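Local coordinates for protein Phl p 3 allergen (Phleum pratense, PDB 3FT1) that is a secreted grass pollen allergen of the expansin B subfamily, recognised by IgE and built as an expansin C-terminal, probably carbohydrate-binding, domain, at residues A[17-28]-A[65-75]. Residues are numbered along the deposited sequence; the frame is centred on the assembly and turned at random.
Sequences LVLDIKYTRPGD and FNFRFMSKGGM
Phe-69, Asp-28 and Tyr-23 carry this contact, in which an apolar core gives way to a polar clasp at one end. Phe-69 lies with one face against Tyr-23 CD1, the two ring planes inclined at 40°. Ile-21 CG2 comes to the edge of the Phe-69 ring, 3.8 Å from Phe-69 CE1. With CG anti to the backbone N (chi1 173°), Tyr-23 sends its hydroxyl to Ser-71 CB and donates to a water that donates to Met-75 O. Toward the start of both strands, Leu-19 CD1 meets Phe-67 CE1 and CZ, and Leu-17 CD1 sits over a face of Phe-65. Strands 17-24 and 65-71 are not neighbours in a sheet; they pack face to face across the interior of the beta-sandwich expected of an expansin C-terminal domain, with axes 10.3 Å apart and N-to-C directions 50° apart. Beyond the strands, Asp-28 closes a type II turn and grips the type I turn 71-74. Asp-28 OD1 accepts from Gly-73 N at 2.8 Å through the syn lone pair. Asp-28 OD2 takes Ser-71 OG at 2.6 Å from one face of the carboxylate plane and Arg-25 NH1, a salt bridge, from the other. Met-75 CG lies over a face of that guanidinium, 3.5 Å from Arg-25 NE.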
loop_
_atom_site.group_PDB
_atom_site.type_symbol
_atom_site.label_atom_id
_atom_site.label_comp_id
_atom_site.label_asym_id
_atom_site.label_seq_id
_atom_site.Cartn_x
_atom_site.Cartn_y
_atom_site.Cartn_z
ATOM N N LEU A 17 -5.941 -0.066 -7.759
ATOM C CA LEU A 17 -5.461 0.903 -6.782
ATOM C C LEU A 17 -4.211 1.580 -7.305
ATOM O O LEU A 17 -3.224 0.922 -7.583
ATOM C CB LEU A 17 -5.131 0.219 -5.456
ATOM C CG LEU A 17 -6.251 0.077 -4.434
ATOM C CD1 LEU A 17 -5.767 -0.738 -3.236
ATOM C CD2 LEU A 17 -6.744 1.453 -3.995
ATOM N N VAL A 18 -4.271 2.901 -7.440
ATOM C CA VAL A 18 -3.109 3.691 -7.793
ATOM C C VAL A 18 -2.795 4.516 -6.565
ATOM O O VAL A 18 -3.603 5.362 -6.161
ATOM C CB VAL A 18 -3.401 4.632 -8.977
ATOM C CG1 VAL A 18 -2.150 5.385 -9.369
ATOM C CG2 VAL A 18 -3.944 3.840 -10.163
ATOM N N LEU A 19 -1.637 4.259 -5.966
ATOM C CA LEU A 19 -1.328 4.827 -4.661
ATOM C C LEU A 19 -0.036 5.603 -4.662
ATOM O O LEU A 19 1.015 5.075 -5.042
ATOM C CB LEU A 19 -1.217 3.720 -3.610
ATOM C CG LEU A 19 -2.475 2.893 -3.354
ATOM C CD1 LEU A 19 -2.136 1.716 -2.448
ATOM C CD2 LEU A 19 -3.553 3.772 -2.733
ATOM N N ASP A 20 -0.133 6.854 -4.227
ATOM C CA ASP A 20 1.034 7.627 -3.839
ATOM C C ASP A 20 1.390 7.192 -2.432
ATOM O O ASP A 20 0.713 7.536 -1.466
ATOM C CB ASP A 20 0.714 9.123 -3.857
ATOM C CG ASP A 20 1.906 9.980 -3.489
ATOM O OD1 ASP A 20 3.021 9.433 -3.350
ATOM O OD2 ASP A 20 1.730 11.209 -3.342
ATOM N N ILE A 21 2.445 6.398 -2.317
ATOM C CA ILE A 21 2.867 5.908 -1.022
ATOM C C ILE A 21 4.093 6.710 -0.615
ATOM O O ILE A 21 5.089 6.751 -1.343
ATOM C CB ILE A 21 3.203 4.391 -1.075
ATOM C CG1 ILE A 21 1.972 3.592 -1.522
ATOM C CG2 ILE A 21 3.708 3.899 0.279
ATOM C CD1 ILE A 21 2.226 2.102 -1.708
ATOM N N LYS A 22 4.005 7.375 0.531
ATOM C CA LYS A 22 5.131 8.113 1.073
ATOM C C LYS A 22 5.681 7.323 2.247
ATOM O O LYS A 22 5.064 7.254 3.308
ATOM C CB LYS A 22 4.689 9.508 1.504
ATOM C CG LYS A 22 4.400 10.421 0.324
ATOM C CD LYS A 22 5.721 10.849 -0.328
ATOM C CE LYS A 22 5.510 11.781 -1.508
ATOM N NZ LYS A 22 4.971 11.074 -2.699
ATOM N N TYR A 23 6.846 6.722 2.031
ATOM C CA TYR A 23 7.455 5.814 2.987
ATOM C C TYR A 23 8.675 6.495 3.561
ATOM O O TYR A 23 9.529 6.979 2.821
ATOM C CB TYR A 23 7.863 4.527 2.268
ATOM C CG TYR A 23 8.654 3.525 3.085
ATOM C CD1 TYR A 23 8.021 2.468 3.723
ATOM C CD2 TYR A 23 10.042 3.618 3.188
ATOM C CE1 TYR A 23 8.740 1.532 4.453
ATOM C CE2 TYR A 23 10.770 2.689 3.920
ATOM C CZ TYR A 23 10.110 1.649 4.546
ATOM O OH TYR A 23 10.801 0.717 5.281
ATOM N N THR A 24 8.740 6.538 4.883
ATOM C CA THR A 24 9.822 7.209 5.582
ATOM C C THR A 24 10.463 6.254 6.571
ATOM O O THR A 24 9.835 5.856 7.551
ATOM C CB THR A 24 9.287 8.403 6.393
ATOM O OG1 THR A 24 8.533 9.269 5.541
ATOM C CG2 THR A 24 10.423 9.169 7.007
ATOM N N ARG A 25 11.719 5.895 6.309
ATOM C CA ARG A 25 12.519 5.136 7.265
ATOM C C ARG A 25 13.946 5.649 7.170
ATOM O O ARG A 25 14.599 5.463 6.153
ATOM C CB ARG A 25 12.497 3.633 6.970
ATOM C CG ARG A 25 13.250 2.836 8.034
ATOM C CD ARG A 25 13.252 1.327 7.831
ATOM N NE ARG A 25 13.720 0.697 9.066
ATOM C CZ ARG A 25 14.972 0.308 9.296
ATOM N NH1 ARG A 25 15.905 0.427 8.360
ATOM N NH2 ARG A 25 15.289 -0.220 10.468
ATOM N N PRO A 26 14.431 6.293 8.235
ATOM C CA PRO A 26 15.737 6.954 8.174
ATOM C C PRO A 26 16.821 6.057 7.590
ATOM O O PRO A 26 17.001 4.919 8.031
ATOM C CB PRO A 26 16.034 7.272 9.643
ATOM C CG PRO A 26 14.702 7.390 10.281
ATOM C CD PRO A 26 13.812 6.400 9.569
ATOM N N GLY A 27 17.530 6.577 6.593
ATOM C CA GLY A 27 18.650 5.880 5.988
ATOM C C GLY A 27 18.255 4.701 5.121
ATOM O O GLY A 27 19.105 3.906 4.725
ATOM N N ASP A 28 16.964 4.584 4.827
ATOM C CA ASP A 28 16.448 3.423 4.097
ATOM C C ASP A 28 15.429 3.912 3.082
ATOM O O ASP A 28 15.045 5.081 3.087
ATOM C CB ASP A 28 15.778 2.456 5.078
ATOM C CG ASP A 28 15.887 0.986 4.646
ATOM O OD1 ASP A 28 16.208 0.703 3.467
ATOM O OD2 ASP A 28 15.636 0.112 5.505
ATOM N N PHE A 65 -7.755 -3.285 2.933
ATOM C CA PHE A 65 -6.525 -3.757 2.316
ATOM C C PHE A 65 -5.334 -3.733 3.268
ATOM O O PHE A 65 -5.147 -2.780 4.009
ATOM C CB PHE A 65 -6.234 -2.919 1.070
ATOM C CG PHE A 65 -7.364 -2.916 0.075
ATOM C CD1 PHE A 65 -7.690 -4.066 -0.617
ATOM C CD2 PHE A 65 -8.108 -1.769 -0.150
ATOM C CE1 PHE A 65 -8.734 -4.074 -1.525
ATOM C CE2 PHE A 65 -9.160 -1.770 -1.059
ATOM C CZ PHE A 65 -9.466 -2.926 -1.747
ATOM N N ASN A 66 -4.537 -4.796 3.225
ATOM C CA ASN A 66 -3.294 -4.896 3.987
ATOM C C ASN A 66 -2.103 -4.733 3.058
ATOM O O ASN A 66 -2.167 -5.120 1.891
ATOM C CB ASN A 66 -3.231 -6.259 4.681
ATOM C CG ASN A 66 -4.543 -6.625 5.329
ATOM O OD1 ASN A 66 -4.922 -6.047 6.347
ATOM N ND2 ASN A 66 -5.264 -7.567 4.724
ATOM N N PHE A 67 -1.024 -4.148 3.565
ATOM C CA PHE A 67 0.159 -3.887 2.752
ATOM C C PHE A 67 1.421 -4.378 3.452
ATOM O O PHE A 67 1.621 -4.114 4.636
ATOM C CB PHE A 67 0.279 -2.389 2.442
ATOM C CG PHE A 67 -0.839 -1.869 1.582
ATOM C CD1 PHE A 67 -0.734 -1.903 0.203
ATOM C CD2 PHE A 67 -2.012 -1.403 2.153
ATOM C CE1 PHE A 67 -1.777 -1.459 -0.604
ATOM C CE2 PHE A 67 -3.059 -0.952 1.358
ATOM C CZ PHE A 67 -2.939 -0.977 -0.019
ATOM N N ARG A 68 2.250 -5.105 2.716
ATOM C CA ARG A 68 3.546 -5.544 3.234
ATOM C C ARG A 68 4.630 -4.768 2.526
ATOM O O ARG A 68 4.670 -4.732 1.288
ATOM C CB ARG A 68 3.762 -7.037 3.012
ATOM C CG ARG A 68 5.132 -7.517 3.475
ATOM C CD ARG A 68 5.169 -9.021 3.634
ATOM N NE ARG A 68 5.161 -9.700 2.344
ATOM C CZ ARG A 68 5.144 -11.022 2.201
ATOM N NH1 ARG A 68 5.127 -11.808 3.273
ATOM N NH2 ARG A 68 5.145 -11.559 0.991
ATOM N N PHE A 69 5.496 -4.140 3.318
ATOM C CA PHE A 69 6.642 -3.397 2.809
ATOM C C PHE A 69 7.941 -4.146 3.071
ATOM O O PHE A 69 8.126 -4.722 4.141
ATOM C CB PHE A 69 6.748 -2.037 3.504
ATOM C CG PHE A 69 5.603 -1.103 3.201
ATOM C CD1 PHE A 69 5.609 -0.334 2.055
ATOM C CD2 PHE A 69 4.531 -0.991 4.066
ATOM C CE1 PHE A 69 4.571 0.527 1.772
ATOM C CE2 PHE A 69 3.485 -0.129 3.786
ATOM C CZ PHE A 69 3.510 0.628 2.633
ATOM N N MET A 70 8.843 -4.101 2.097
ATOM C CA MET A 70 10.229 -4.515 2.296
ATOM C C MET A 70 11.113 -3.356 1.885
ATOM O O MET A 70 11.012 -2.863 0.758
ATOM C CB MET A 70 10.555 -5.745 1.445
ATOM C CG MET A 70 9.984 -7.030 1.992
ATOM S SD MET A 70 10.812 -7.520 3.521
ATOM C CE MET A 70 12.498 -7.721 2.945
ATOM N N SER A 71 11.947 -2.888 2.807
ATOM C CA SER A 71 12.865 -1.789 2.511
ATOM C C SER A 71 14.099 -2.314 1.787
ATOM O O SER A 71 14.347 -3.522 1.769
ATOM C CB SER A 71 13.288 -1.076 3.795
ATOM O OG SER A 71 14.274 -1.821 4.493
ATOM N N LYS A 72 14.868 -1.411 1.182
ATOM C CA LYS A 72 16.121 -1.797 0.544
ATOM C C LYS A 72 17.047 -2.432 1.571
ATOM O O LYS A 72 17.794 -3.357 1.260
ATOM C CB LYS A 72 16.814 -0.586 -0.094
ATOM C CG LYS A 72 16.567 -0.426 -1.582
ATOM C CD LYS A 72 15.295 0.344 -1.864
ATOM C CE LYS A 72 15.025 0.423 -3.361
ATOM N NZ LYS A 72 16.182 0.981 -4.113
ATOM N N GLY A 73 16.989 -1.923 2.796
ATOM C CA GLY A 73 17.800 -2.434 3.888
ATOM C C GLY A 73 17.311 -3.745 4.483
ATOM O O GLY A 73 17.938 -4.293 5.388
ATOM N N GLY A 74 16.189 -4.249 3.978
ATOM C CA GLY A 74 15.661 -5.531 4.404
ATOM C C GLY A 74 14.772 -5.455 5.622
ATOM O O GLY A 74 14.635 -6.427 6.357
ATOM N N MET A 75 14.171 -4.290 5.852
ATOM C CA MET A 75 13.230 -4.137 6.946
ATOM C C MET A 75 11.811 -4.416 6.449
ATOM O O MET A 75 11.366 -3.839 5.455
ATOM C CB MET A 75 13.297 -2.728 7.535
ATOM C CG MET A 75 12.187 -2.443 8.544
ATOM S SD MET A 75 12.401 -3.411 10.056
ATOM C CE MET A 75 10.842 -3.111 10.879
HETATM O O HOH W 1 9.554 -1.609 5.740
#